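Local coordinates for protein beta-agarase (Persicobacter, PDB 6AII) that breaks down agarose as a GH16-family beta-agarase, releasing neoagarobiose, probably by hydrolysing beta-1,4 linkages of the polysaccharide, at residues 290-294 / 295-299; 158-161 / 162-166; 307-311 / 312-316; 207-210 / 211-214. All blocks are in the same frame, centred on the assembly; numbering follows the deposited sequence.

Contact 1: 290-294 / 295-299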
ATOM      1  N   ASP A 290      -4.266   1.209  15.731  1.00 22.38           N
ATOM      2  CA  ASP A 290      -4.356   1.512  17.152  1.00 23.89           C
ATOM      3  C   ASP A 290      -3.586   2.779  17.541  1.00 24.02           C
ATOM      4  O   ASP A 290      -4.180   3.646  18.148  1.00 25.30           O
ATOM      5  CB  ASP A 290      -3.802   0.341  17.996  1.00 26.76           C
ATOM      6  CG  ASP A 290      -2.402  -0.211  17.732  1.00 30.38           C
ATOM      7  OD1 ASP A 290      -1.658   0.250  16.854  1.00 31.04           O
ATOM      8  OD2 ASP A 290      -2.121  -1.255  18.280  1.00 35.71           O
ATOM      9  N   TRP A 291      -2.332   2.864  17.077  1.00 26.16           N
ATOM     10  CA  TRP A 291      -1.382   3.983  17.484  1.00 29.01           C
ATOM     11  C   TRP A 291      -1.953   5.336  16.987  1.00 25.63           C
ATOM     12  O   TRP A 291      -2.105   6.302  17.754  1.00 32.17           O
ATOM     13  CB  TRP A 291       0.061   3.707  16.981  1.00 28.08           C
ATOM     14  CG  TRP A 291       0.285   3.377  15.522  1.00 32.12           C
ATOM     15  CD1 TRP A 291       0.141   2.152  14.909  1.00 37.51           C
ATOM     16  CD2 TRP A 291       0.826   4.238  14.505  1.00 32.97           C
ATOM     17  NE1 TRP A 291       0.489   2.212  13.581  1.00 38.15           N
ATOM     18  CE2 TRP A 291       0.913   3.487  13.302  1.00 36.75           C
ATOM     19  CE3 TRP A 291       1.225   5.583  14.476  1.00 36.35           C
ATOM     20  CZ2 TRP A 291       1.370   4.048  12.099  1.00 34.05           C
ATOM     21  CZ3 TRP A 291       1.650   6.135  13.278  1.00 36.94           C
ATOM     22  CH2 TRP A 291       1.745   5.370  12.111  1.00 31.40           C
ATOM     23  N   ASN A 292      -2.457   5.319  15.779  1.00 24.66           N
ATOM     24  CA  ASN A 292      -3.009   6.528  15.246  1.00 22.87           C
ATOM     25  C   ASN A 292      -4.328   6.889  15.964  1.00 19.60           C
ATOM     26  O   ASN A 292      -4.577   8.029  16.306  1.00 21.58           O
ATOM     27  CB  ASN A 292      -3.187   6.461  13.732  1.00 24.66           C
ATOM     28  CG  ASN A 292      -1.897   6.669  12.962  1.00 28.01           C
ATOM     29  OD1 ASN A 292      -1.186   7.658  13.176  1.00 28.17           O
ATOM     30  ND2 ASN A 292      -1.622   5.780  12.013  1.00 27.01           N
ATOM     31  N   ALA A 293      -5.221   5.912  16.092  1.00 21.49           N
ATOM     32  CA  ALA A 293      -6.529   6.198  16.647  1.00 21.25           C
ATOM     33  C   ALA A 293      -6.420   6.684  18.098  1.00 19.00           C
ATOM     34  O   ALA A 293      -7.120   7.678  18.415  1.00 22.44           O
ATOM     35  CB  ALA A 293      -7.400   4.997  16.568  1.00 22.71           C
ATOM     36  N   LEU A 294      -5.484   6.073  18.839  1.00 21.86           N
ATOM     37  CA  LEU A 294      -5.376   6.472  20.273  1.00 25.75           C
ATOM     38  C   LEU A 294      -4.807   7.894  20.403  1.00 27.92           C
ATOM     39  O   LEU A 294      -5.089   8.618  21.392  1.00 26.92           O
ATOM     40  CB  LEU A 294      -4.520   5.439  20.999  1.00 23.73           C
ATOM     41  CG  LEU A 294      -5.160   4.053  21.222  1.00 28.65           C
ATOM     42  CD1 LEU A 294      -4.148   3.027  21.681  1.00 33.15           C
ATOM     43  CD2 LEU A 294      -6.334   4.181  22.157  1.00 29.95           C
ATOM     44  N   ALA A 295      -4.098   8.329  19.379  1.00 23.22           N
ATOM     45  CA  ALA A 295      -3.526   9.690  19.322  1.00 23.44           C
ATOM     46  C   ALA A 295      -4.555  10.726  18.870  1.00 24.67           C
ATOM     47  O   ALA A 295      -4.238  11.942  18.911  1.00 24.49           O
ATOM     48  CB  ALA A 295      -2.274   9.661  18.426  1.00 23.67           C
ATOM     49  N   GLY A 296      -5.758  10.311  18.375  1.00 22.85           N
ATOM     50  CA  GLY A 296      -6.731  11.197  17.877  1.00 24.19           C
ATOM     51  C   GLY A 296      -6.642  11.383  16.354  1.00 22.54           C
ATOM     52  O   GLY A 296      -7.484  12.109  15.776  1.00 20.94           O
ATOM     53  N   ARG A 297      -5.690  10.654  15.734  1.00 20.06           N
ATOM     54  CA  ARG A 297      -5.537  10.669  14.254  1.00 20.97           C
ATOM     55  C   ARG A 297      -6.493   9.602  13.686  1.00 19.81           C
ATOM     56  O   ARG A 297      -6.121   8.550  13.195  1.00 20.24           O
ATOM     57  CB  ARG A 297      -4.072  10.459  13.883  1.00 19.82           C
ATOM     58  CG  ARG A 297      -3.179  11.641  14.275  1.00 20.44           C
ATOM     59  CD  ARG A 297      -1.709  11.502  13.893  1.00 21.17           C
ATOM     60  NE  ARG A 297      -1.144  10.274  14.365  1.00 22.94           N
ATOM     61  CZ  ARG A 297      -0.348  10.130  15.418  1.00 22.56           C
ATOM     62  NH1 ARG A 297      -0.127  11.158  16.227  1.00 24.56           N
ATOM     63  NH2 ARG A 297       0.238   8.970  15.612  1.00 23.65           N
ATOM     64  N   TYR A 298      -7.733  10.040  13.628  1.00 21.41           N
ATOM     65  CA  TYR A 298      -8.862   9.215  13.429  1.00 23.38           C
ATOM     66  C   TYR A 298     -10.021  10.116  12.985  1.00 19.13           C
ATOM     67  O   TYR A 298     -10.177  11.210  13.541  1.00 22.64           O
ATOM     68  CB  TYR A 298      -9.175   8.618  14.825  1.00 27.81           C
ATOM     69  CG  TYR A 298     -10.225   7.559  14.803  1.00 23.75           C
ATOM     70  CD1 TYR A 298     -11.396   7.605  15.550  1.00 27.84           C
ATOM     71  CD2 TYR A 298     -10.039   6.510  13.903  1.00 28.37           C
ATOM     72  CE1 TYR A 298     -12.286   6.544  15.534  1.00 26.92           C
ATOM     73  CE2 TYR A 298     -10.959   5.483  13.817  1.00 27.31           C
ATOM     74  CZ  TYR A 298     -12.062   5.479  14.659  1.00 25.85           C
ATOM     75  OH  TYR A 298     -12.888   4.433  14.464  1.00 22.20           O
ATOM     76  N   PRO A 299     -10.841   9.752  11.984  1.00 20.37           N
ATOM     77  CA  PRO A 299     -11.860  10.753  11.518  1.00 18.41           C
ATOM     78  C   PRO A 299     -12.861  11.167  12.601  1.00 20.22           C
ATOM     79  O   PRO A 299     -13.325  10.295  13.349  1.00 21.52           O
ATOM     80  CB  PRO A 299     -12.589  10.050  10.407  1.00 20.53           C
ATOM     81  CG  PRO A 299     -11.568   9.070   9.872  1.00 20.36           C
ATOM     82  CD  PRO A 299     -10.901   8.576  11.133  1.00 20.77           C
TER
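Asn292 keeps CG beside its backbone N (chi1 -78°), and Arg297 leaves the chain in the same sense before bending at chi3 (-53°), which folds its guanidinium back to the Asn292 amide. The two groups meet side-on. Arg297 NE lies 2.9 Å from Asn292 OD1, in the carbonyl plane and on a lone pair, whereas Arg297 NH2 reaches that same Asn292 OD1 at 3.1 Å, tilted from the plane. The oxygen sits at the guanidinium edge, the amide and guanidinium planes being 82° apart. At the same edge Trp291 CE3 comes within 3.7 Å of Arg297 NH2, while Ala295 CB lies over part of one guanidinium face. Arg297 NH1 bonds Thr163 O of the 162-166 turn. In the backbone, helix 290-294 ends in a Schellman motif: Gly296 N binds Ala293 O at 3.0 Å and Arg297 N binds Asn292 O at 2.9 Å. Gly296 has positive phi, where a CB would jam against the preceding carbonyl. Tyr298 CD2 touches Ala293 CB at 4.0 Å, its hydroxyl bonded to Thr103 and Pro101 O. With an alanine in place of Arg297, Asn292 OD1 would probably be left without both donors and Thr163 O without its NH1 partner. Because a neutral amide oxygen takes two N-H groups from one cation, the bonds are probably stronger than neutral ones, and both flat groups are fixed against rotation.

Contact 2: 158-161 / 162-166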
ATOM      1  N   PRO A 158     -10.592  21.765  10.449  1.00 30.37           N
ATOM      2  CA  PRO A 158      -9.920  22.597  11.439  1.00 32.44           C
ATOM      3  C   PRO A 158     -10.228  22.092  12.846  1.00 31.02           C
ATOM      4  O   PRO A 158     -11.242  21.446  13.072  1.00 35.17           O
ATOM      5  CB  PRO A 158     -10.537  23.993  11.202  1.00 35.41           C
ATOM      6  CG  PRO A 158     -10.893  24.005   9.744  1.00 34.81           C
ATOM      7  CD  PRO A 158     -11.277  22.561   9.422  1.00 34.14           C
ATOM      8  N   GLY A 159      -9.326  22.387  13.765  1.00 34.67           N
ATOM      9  CA  GLY A 159      -9.585  22.134  15.182  1.00 34.96           C
ATOM     10  C   GLY A 159      -8.701  21.059  15.770  1.00 39.71           C
ATOM     11  O   GLY A 159      -8.778  20.807  16.969  1.00 34.83           O
ATOM     12  N   ARG A 160      -7.855  20.401  14.945  1.00 32.31           N
ATOM     13  CA  ARG A 160      -7.011  19.382  15.501  1.00 26.16           C
ATOM     14  C   ARG A 160      -5.804  20.012  16.166  1.00 27.63           C
ATOM     15  O   ARG A 160      -5.159  20.889  15.568  1.00 29.17           O
ATOM     16  CB  ARG A 160      -6.562  18.421  14.389  1.00 25.17           C
ATOM     17  CG  ARG A 160      -7.681  17.525  13.889  1.00 24.58           C
ATOM     18  CD  ARG A 160      -7.282  16.724  12.613  1.00 20.33           C
ATOM     19  NE  ARG A 160      -8.287  15.689  12.337  1.00 20.45           N
ATOM     20  CZ  ARG A 160      -8.382  14.533  12.979  1.00 18.15           C
ATOM     21  NH1 ARG A 160      -7.411  14.151  13.809  1.00 20.06           N
ATOM     22  NH2 ARG A 160      -9.423  13.750  12.743  1.00 20.79           N
ATOM     23  N   THR A 161      -5.464  19.533  17.354  1.00 29.26           N
ATOM     24  CA  THR A 161      -4.308  19.985  18.072  1.00 29.66           C
ATOM     25  C   THR A 161      -3.544  18.806  18.656  1.00 27.49           C
ATOM     26  O   THR A 161      -4.017  17.665  18.733  1.00 26.88           O
ATOM     27  CB  THR A 161      -4.705  20.937  19.231  1.00 33.90           C
ATOM     28  OG1 THR A 161      -5.568  20.231  20.134  1.00 35.96           O
ATOM     29  CG2 THR A 161      -5.430  22.159  18.722  1.00 33.09           C
ATOM     30  N   GLY A 162      -2.327  19.077  19.090  1.00 26.71           N
ATOM     31  CA  GLY A 162      -1.476  18.070  19.720  1.00 27.42           C
ATOM     32  C   GLY A 162      -1.250  16.835  18.855  1.00 29.56           C
ATOM     33  O   GLY A 162      -0.980  16.913  17.633  1.00 25.82           O
ATOM     34  N   THR A 163      -1.452  15.678  19.441  1.00 25.71           N
ATOM     35  CA  THR A 163      -1.168  14.397  18.750  1.00 24.50           C
ATOM     36  C   THR A 163      -2.205  14.127  17.650  1.00 22.64           C
ATOM     37  O   THR A 163      -1.942  13.288  16.790  1.00 24.39           O
ATOM     38  CB  THR A 163      -1.120  13.204  19.712  1.00 27.12           C
ATOM     39  OG1 THR A 163      -2.359  13.073  20.405  1.00 27.43           O
ATOM     40  CG2 THR A 163       0.019  13.406  20.684  1.00 30.51           C
ATOM     41  N   ALA A 164      -3.277  14.839  17.688  1.00 21.08           N
ATOM     42  CA  ALA A 164      -4.376  14.616  16.687  1.00 21.61           C
ATOM     43  C   ALA A 164      -4.007  15.292  15.356  1.00 20.50           C
ATOM     44  O   ALA A 164      -4.731  15.089  14.346  1.00 21.10           O
ATOM     45  CB  ALA A 164      -5.706  15.097  17.177  1.00 24.41           C
ATOM     46  N   MET A 165      -2.966  16.141  15.364  1.00 21.10           N
ATOM     47  CA  MET A 165      -2.572  16.759  14.101  1.00 21.33           C
ATOM     48  C   MET A 165      -1.978  15.676  13.206  1.00 21.09           C
ATOM     49  O   MET A 165      -1.137  14.913  13.613  1.00 21.94           O
ATOM     50  CB  MET A 165      -1.590  17.911  14.350  1.00 26.10           C
ATOM     51  CG  MET A 165      -2.341  18.990  15.092  1.00 28.31           C
ATOM     52  SD  MET A 165      -1.290  20.474  15.396  1.00 35.91           S
ATOM     53  CE  MET A 165       0.159  19.763  16.147  1.00 37.87           C
ATOM     54  N   ASN A 166      -2.369  15.736  11.928  1.00 20.35           N
ATOM     55  CA  ASN A 166      -1.883  14.694  10.999  1.00 20.26           C
ATOM     56  C   ASN A 166      -0.824  15.188   9.998  1.00 23.30           C
ATOM     57  O   ASN A 166      -0.445  14.458   9.093  1.00 21.35           O
ATOM     58  CB  ASN A 166      -3.058  14.130  10.191  1.00 19.50           C
ATOM     59  CG  ASN A 166      -2.782  12.735   9.671  1.00 20.97           C
ATOM     60  OD1 ASN A 166      -2.217  11.923  10.399  1.00 19.39           O
ATOM     61  ND2 ASN A 166      -3.281  12.421   8.465  1.00 18.36           N
TER
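The guanidinium of Arg160 meets Ala164 edge-on: Ala164 O lies near the guanidinium plane, 2.9 Å from Arg160 NH1, and NH1 in turn lies in the Ala164 carbonyl plane, on a lone pair. Across this turn the guanidinium is thus met at its edge. Arg160 reaches so far because its chain is extended from CG to NE (chi2 171°, chi3 169°), passing Ala164 O with its CD at 3.5 Å. Between the two residues the chain reverses. Ala164 N binds Thr161 O at 3.1 Å round a type II' beta turn; Gly162, with positive phi, holds its second position, a place that favours glycine. A second bond, Met165 N to Gly162 O at 3.1 Å, closes the short 3-10 turn through Thr163 and Ala164. Ala164 suits the inside of the bend, its small CB only 3.4 Å from Thr161 O. On the outgoing arm Met165 CG rests against Arg160 O at 3.4 Å and Thr161 CA at 3.7 Å. Beyond the turn Arg160 NH2 forms a salt bridge with Glu303 and a bond to Tyr298 O, and NH1 also bonds Gly296 O. One cation therefore serves several carbonyls and a carboxylate: its charge is probably balanced in large part by Glu303, while its N-H groups fasten this surface loop to the loop after helix 290-294 and to helix 301-306 of the same chain.

Contact 3: 307-311 / 312-316. With CA (calcium ion), chain B.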
ATOM      1  N   ARG A 307     -17.977  15.317   5.063  1.00 22.22           N
ATOM      2  CA  ARG A 307     -17.367  15.114   3.750  1.00 23.60           C
ATOM      3  C   ARG A 307     -17.214  13.619   3.452  1.00 24.25           C
ATOM      4  O   ARG A 307     -16.101  13.094   3.286  1.00 22.22           O
ATOM      5  CB  ARG A 307     -15.976  15.746   3.758  1.00 24.34           C
ATOM      6  CG  ARG A 307     -15.991  17.228   4.100  1.00 27.13           C
ATOM      7  CD  ARG A 307     -14.657  17.912   4.006  1.00 27.71           C
ATOM      8  NE  ARG A 307     -13.770  17.590   5.126  1.00 27.44           N
ATOM      9  CZ  ARG A 307     -12.712  16.761   5.089  1.00 30.99           C
ATOM     10  NH1 ARG A 307     -12.379  16.120   3.968  1.00 24.67           N
ATOM     11  NH2 ARG A 307     -12.031  16.553   6.219  1.00 30.38           N
ATOM     12  N   PRO A 308     -18.322  12.934   3.256  1.00 22.91           N
ATOM     13  CA  PRO A 308     -18.323  11.494   2.990  1.00 21.63           C
ATOM     14  C   PRO A 308     -17.520  11.099   1.744  1.00 23.51           C
ATOM     15  O   PRO A 308     -16.838  10.085   1.741  1.00 22.09           O
ATOM     16  CB  PRO A 308     -19.808  11.101   2.865  1.00 25.58           C
ATOM     17  CG  PRO A 308     -20.539  12.414   2.645  1.00 29.26           C
ATOM     18  CD  PRO A 308     -19.708  13.470   3.310  1.00 26.39           C
ATOM     19  N   GLU A 309     -17.588  11.917   0.710  1.00 23.68           N
ATOM     20  CA  GLU A 309     -16.910  11.556  -0.519  1.00 25.52           C
ATOM     21  C   GLU A 309     -15.389  11.650  -0.362  1.00 23.57           C
ATOM     22  O   GLU A 309     -14.667  10.922  -1.017  1.00 24.22           O
ATOM     23  CB  GLU A 309     -17.443  12.430  -1.662  1.00 32.67           C
ATOM     24  CG  GLU A 309     -17.055  11.964  -3.044  1.00 41.38           C
ATOM     25  CD  GLU A 309     -17.687  10.664  -3.527  1.00 44.12           C
ATOM     26  OE1 GLU A 309     -18.824  10.278  -3.090  1.00 44.74           O
ATOM     27  OE2 GLU A 309     -16.987  10.013  -4.292  1.00 43.47           O
ATOM     28  N   ASP A 310     -14.915  12.467   0.557  1.00 20.63           N
ATOM     29  CA  ASP A 310     -13.505  12.503   0.882  1.00 21.45           C
ATOM     30  C   ASP A 310     -13.038  11.284   1.702  1.00 20.68           C
ATOM     31  O   ASP A 310     -11.797  11.104   1.771  1.00 20.29           O
ATOM     32  CB  ASP A 310     -13.163  13.783   1.625  1.00 21.80           C
ATOM     33  CG  ASP A 310     -13.112  15.043   0.752  1.00 26.28           C
ATOM     34  OD1 ASP A 310     -12.913  14.916  -0.471  1.00 22.96           O
ATOM     35  OD2 ASP A 310     -13.286  16.139   1.305  1.00 25.13           O
ATOM     36  N   HIS A 311     -13.949  10.532   2.321  1.00 19.81           N
ATOM     37  CA  HIS A 311     -13.556   9.423   3.169  1.00 20.60           C
ATOM     38  C   HIS A 311     -13.561   8.135   2.361  1.00 21.09           C
ATOM     39  O   HIS A 311     -14.045   7.106   2.792  1.00 19.82           O
ATOM     40  CB  HIS A 311     -14.465   9.398   4.408  1.00 20.05           C
ATOM     41  CG  HIS A 311     -14.080  10.474   5.356  1.00 20.03           C
ATOM     42  ND1 HIS A 311     -14.317  11.816   5.122  1.00 19.89           N
ATOM     43  CD2 HIS A 311     -13.460  10.394   6.560  1.00 17.73           C
ATOM     44  CE1 HIS A 311     -13.758  12.509   6.109  1.00 20.60           C
ATOM     45  NE2 HIS A 311     -13.259  11.654   7.031  1.00 19.22           N
ATOM     46  N   ILE A 312     -13.025   8.186   1.152  1.00 17.39           N
ATOM     47  CA  ILE A 312     -12.990   7.075   0.217  1.00 17.46           C
ATOM     48  C   ILE A 312     -11.608   7.092  -0.436  1.00 17.30           C
ATOM     49  O   ILE A 312     -11.210   8.129  -1.022  1.00 18.66           O
ATOM     50  CB  ILE A 312     -14.060   7.198  -0.888  1.00 19.65           C
ATOM     51  CG1 ILE A 312     -15.457   7.419  -0.299  1.00 21.73           C
ATOM     52  CG2 ILE A 312     -13.992   5.998  -1.834  1.00 21.39           C
ATOM     53  CD1 ILE A 312     -16.531   7.571  -1.351  1.00 23.30           C
ATOM     54  N   MET A 313     -10.993   5.963  -0.445  1.00 16.43           N
ATOM     55  CA  MET A 313      -9.758   5.728  -1.204  1.00 17.38           C
ATOM     56  C   MET A 313     -10.186   5.170  -2.567  1.00 17.76           C
ATOM     57  O   MET A 313     -10.883   4.159  -2.618  1.00 19.42           O
ATOM     58  CB  MET A 313      -8.838   4.738  -0.527  1.00 19.84           C
ATOM     59  CG  MET A 313      -7.528   4.503  -1.278  1.00 20.16           C
ATOM     60  SD  MET A 313      -6.562   3.179  -0.445  1.00 20.73           S
ATOM     61  CE  MET A 313      -5.183   3.058  -1.565  1.00 23.45           C
ATOM     62  N   LYS A 314      -9.786   5.812  -3.661  1.00 17.55           N
ATOM     63  CA  LYS A 314     -10.273   5.436  -4.996  1.00 17.83           C
ATOM     64  C   LYS A 314      -9.107   4.815  -5.783  1.00 19.77           C
ATOM     65  O   LYS A 314      -7.950   5.296  -5.660  1.00 20.10           O
ATOM     66  CB  LYS A 314     -10.814   6.645  -5.757  1.00 17.89           C
ATOM     67  CG  LYS A 314     -11.991   7.270  -5.075  1.00 21.26           C
ATOM     68  CD  LYS A 314     -12.524   8.521  -5.766  1.00 25.65           C
ATOM     69  CE  LYS A 314     -13.678   9.096  -4.984  1.00 32.95           C
ATOM     70  NZ  LYS A 314     -14.082  10.396  -5.559  1.00 39.73           N
ATOM     71  N   VAL A 315      -9.400   3.788  -6.557  1.00 17.35           N
ATOM     72  CA  VAL A 315      -8.362   3.149  -7.344  1.00 17.39           C
ATOM     73  C   VAL A 315      -8.827   3.214  -8.813  1.00 16.77           C
ATOM     74  O   VAL A 315      -9.751   2.496  -9.200  1.00 18.07           O
ATOM     75  CB  VAL A 315      -8.078   1.699  -6.916  1.00 18.16           C
ATOM     76  CG1 VAL A 315      -6.910   1.111  -7.711  1.00 19.25           C
ATOM     77  CG2 VAL A 315      -7.814   1.591  -5.404  1.00 21.49           C
ATOM     78  N   ASP A 316      -8.153   4.067  -9.590  1.00 15.77           N
ATOM     79  CA  ASP A 316      -8.517   4.195 -11.027  1.00 16.17           C
ATOM     80  C   ASP A 316      -8.106   2.951 -11.782  1.00 18.47           C
ATOM     81  O   ASP A 316      -8.791   2.511 -12.710  1.00 19.45           O
ATOM     82  CB  ASP A 316      -7.834   5.441 -11.581  1.00 19.56           C
ATOM     83  CG  ASP A 316      -8.206   5.772 -13.016  1.00 20.99           C
ATOM     84  OD1 ASP A 316      -9.302   5.339 -13.471  1.00 19.91           O
ATOM     85  OD2 ASP A 316      -7.394   6.490 -13.660  1.00 20.58           O
TER
HETATM   86 CA    CA B 501     -10.588   3.598 -14.324  1.00 20.34          CA
HETATM   87  O   HOH W   1     -12.026  10.573  -1.751  1.00 24.62           O
HETATM   88  O   HOH W   2     -11.493   5.696 -15.377  1.00 24.33           O
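Glu309 and Lys314 cross at about a right angle where loop 307-311 runs into strand 312-325. In Glu309 the bend at chi2 (69°) brings the carboxylate back to the Lys314 ammonium; Lys314 is itself extended beyond CG, which carries its NZ there. The salt bridge, Lys314 NZ to Glu309 OE2 at 3.2 Å, uses the anti lone pair of OE2, the one turned away from OE1. Ile312 lies between them along the chain, and its side chain crosses that of Glu309 obliquely, CD1 3.8 Å from Glu309 OE2. Between two backbone carbonyls, water 1 donates to both Glu309 O (2.8 Å) and Ile312 O (2.7 Å).

Within the loop, Arg307 and Asp310 form a second salt bridge, NH1 to OD2 at 2.8 Å, with the carboxylate at the guanidinium edge. His311 turns its ring edge to the backbone, ND1 donating to Arg307 O at 2.9 Å from above the carbonyl plane. Farther along, Met313 faces strands 132-139 and 280-287, as an apolar residue on the inner side of a beta-sandwich should. At the end of this run Asp316 binds calcium twice, through OD1 at 2.3 Å and through its own carbonyl O. Asp5, Asp30, Asn32, Gly74 and water 2 complete the site, and Asp316 OD2 meets Arg123. Calcium favours hard oxygen ligands; by gathering them from these residues it joins this corner of the strand to separate parts of the chain, while the Glu309-Lys314 pair joins loop to strand by a partly solvent-facing, probably modest, charge attraction.

Contact 4: 207-210 / 211-214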
ATOM      1  N   ASN A 207       9.711  18.390  -0.079  1.00 17.55           N
ATOM      2  CA  ASN A 207       9.568  19.716   0.451  1.00 19.47           C
ATOM      3  C   ASN A 207       8.472  20.483  -0.293  1.00 18.58           C
ATOM      4  O   ASN A 207       8.504  20.507  -1.557  1.00 19.89           O
ATOM      5  CB  ASN A 207      10.896  20.488   0.308  1.00 21.52           C
ATOM      6  CG  ASN A 207      10.849  21.935   0.785  1.00 28.76           C
ATOM      7  OD1 ASN A 207      10.243  22.864   0.176  1.00 29.35           O
ATOM      8  ND2 ASN A 207      11.425  22.119   1.951  1.00 26.23           N
ATOM      9  N   GLY A 208       7.506  21.040   0.447  1.00 17.84           N
ATOM     10  CA  GLY A 208       6.425  21.815  -0.083  1.00 20.12           C
ATOM     11  C   GLY A 208       5.118  21.077  -0.219  1.00 20.33           C
ATOM     12  O   GLY A 208       4.063  21.710  -0.324  1.00 20.57           O
ATOM     13  N   ARG A 209       5.191  19.735  -0.359  1.00 17.24           N
ATOM     14  CA  ARG A 209       3.939  18.973  -0.596  1.00 17.94           C
ATOM     15  C   ARG A 209       3.383  18.507   0.755  1.00 19.46           C
ATOM     16  O   ARG A 209       4.027  17.748   1.470  1.00 20.34           O
ATOM     17  CB  ARG A 209       4.202  17.790  -1.522  1.00 18.26           C
ATOM     18  CG  ARG A 209       2.934  16.982  -1.773  1.00 19.07           C
ATOM     19  CD  ARG A 209       2.960  16.113  -3.047  1.00 19.96           C
ATOM     20  NE  ARG A 209       1.625  15.589  -3.358  1.00 18.74           N
ATOM     21  CZ  ARG A 209       1.308  15.085  -4.539  1.00 20.88           C
ATOM     22  NH1 ARG A 209       2.225  15.056  -5.497  1.00 18.99           N
ATOM     23  NH2 ARG A 209       0.050  14.694  -4.767  1.00 19.66           N
ATOM     24  N   THR A 210       2.202  18.999   1.077  1.00 18.65           N
ATOM     25  CA  THR A 210       1.632  18.728   2.387  1.00 18.64           C
ATOM     26  C   THR A 210       0.916  17.362   2.481  1.00 19.09           C
ATOM     27  O   THR A 210       0.775  16.808   3.586  1.00 18.52           O
ATOM     28  CB  THR A 210       0.647  19.815   2.807  1.00 24.74           C
ATOM     29  OG1 THR A 210      -0.396  19.883   1.856  1.00 24.42           O
ATOM     30  CG2 THR A 210       1.306  21.170   2.935  1.00 28.78           C
ATOM     31  N   ASP A 211       0.410  16.856   1.381  1.00 17.39           N
ATOM     32  CA  ASP A 211      -0.325  15.619   1.425  1.00 16.89           C
ATOM     33  C   ASP A 211      -0.462  15.097  -0.015  1.00 18.11           C
ATOM     34  O   ASP A 211      -0.131  15.820  -0.964  1.00 18.33           O
ATOM     35  CB  ASP A 211      -1.733  15.814   1.992  1.00 19.45           C
ATOM     36  CG  ASP A 211      -2.591  16.742   1.140  1.00 21.95           C
ATOM     37  OD1 ASP A 211      -3.160  16.314   0.130  1.00 22.06           O
ATOM     38  OD2 ASP A 211      -2.522  17.981   1.414  1.00 25.75           O
ATOM     39  N   TRP A 212      -1.014  13.893  -0.142  1.00 16.79           N
ATOM     40  CA  TRP A 212      -1.153  13.197  -1.423  1.00 17.62           C
ATOM     41  C   TRP A 212      -2.637  13.004  -1.755  1.00 19.59           C
ATOM     42  O   TRP A 212      -2.972  12.079  -2.557  1.00 21.67           O
ATOM     43  CB  TRP A 212      -0.374  11.874  -1.362  1.00 18.35           C
ATOM     44  CG  TRP A 212       1.087  12.055  -1.179  1.00 16.86           C
ATOM     45  CD1 TRP A 212       1.711  12.330  -0.008  1.00 17.66           C
ATOM     46  CD2 TRP A 212       2.083  12.158  -2.215  1.00 17.26           C
ATOM     47  NE1 TRP A 212       3.039  12.509  -0.205  1.00 17.61           N
ATOM     48  CE2 TRP A 212       3.306  12.419  -1.554  1.00 17.81           C
ATOM     49  CE3 TRP A 212       2.077  11.964  -3.602  1.00 19.89           C
ATOM     50  CZ2 TRP A 212       4.478  12.612  -2.219  1.00 18.94           C
ATOM     51  CZ3 TRP A 212       3.267  12.133  -4.269  1.00 21.24           C
ATOM     52  CH2 TRP A 212       4.457  12.428  -3.591  1.00 19.22           C
ATOM     53  N   ALA A 213      -3.508  13.762  -1.107  1.00 17.52           N
ATOM     54  CA  ALA A 213      -4.907  13.453  -1.150  1.00 19.82           C
ATOM     55  C   ALA A 213      -5.719  14.296  -2.119  1.00 21.10           C
ATOM     56  O   ALA A 213      -6.929  14.176  -2.063  1.00 25.38           O
ATOM     57  CB  ALA A 213      -5.513  13.600   0.250  1.00 21.75           C
ATOM     58  N   GLY A 214      -5.148  15.204  -2.875  1.00 20.14           N
ATOM     59  CA  GLY A 214      -6.022  16.076  -3.698  1.00 22.26           C
ATOM     60  C   GLY A 214      -6.116  15.730  -5.170  1.00 20.19           C
ATOM     61  O   GLY A 214      -6.724  16.490  -5.925  1.00 21.44           O
TER
HETATM   62  O   HOH W   3      -2.233  15.944  -3.150  1.00 18.98           O
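Arg209 and Trp212 stack beside an Asx turn that begins at Asp211, in the loop that leads from strand 203-204 to strand 217-225. The aromatic interactions come first. The Arg209 guanidinium lies flat on the indole, centres 3.8 Å apart and planes at 12°, a cation-pi pair in which CZ sits over the six-membered ring. Arg209 CD adds a CH-pi contact, 3.8 Å from the centroid of the Trp212 six-membered ring and almost straight above it. A first torsion that sets CG opposite the backbone N (chi1 180°), followed by an extended chain, carries the guanidinium across the ring. Tryptophan suits the place because its broad face takes both the cation and the methylene, while its NE1 bonds Lys171 O on another part of the chain.

One hydrogen bond sets the turn of the guanidinium: Arg209 NE donates to Asp211 O at 3.0 Å, nearly straight (167°), with that oxygen in the guanidinium plane. Two others hold the Asp211 carboxylate. Thr210 OG1 donates to Asp211 OD2 at 2.9 Å, from above the carboxylate plane, and Ala213 N donates to Asp211 OD1 at 2.9 Å, closing the Asx turn. Were Arg209 replaced by a serine, the Trp212 face would probably lose its cation-pi partner and Asp211 O its NE donor.

Water is the third kind of partner: water 3 accepts from Arg209 NH2 at 3.1 Å and from Gly214 N at 3.0 Å, and donates its own proton to Asp211 O.

From the N terminus the contacts come in the order 2, 4, 1, 3, each ending before the next begins, so none nests in or crosses another. Contact 2 turns the loop between strand 144-151 and helix 167-170, and contact 4 the loop before strand 217-225. Contact 1 ends helix 290-294, and contact 3 joins a loop to strand 312-325, which meets the calcium at Asp316. In space contacts 1 and 2 join directly, Ala295 O lying 2.7 Å from Thr163 OG1. Contact 1 also reaches contact 3, Pro299 CB packing on His311 NE2 at 3.8 Å. Contact 4 touches none of the others; its nearest atoms stay about 6 Å from contacts 2 and 3.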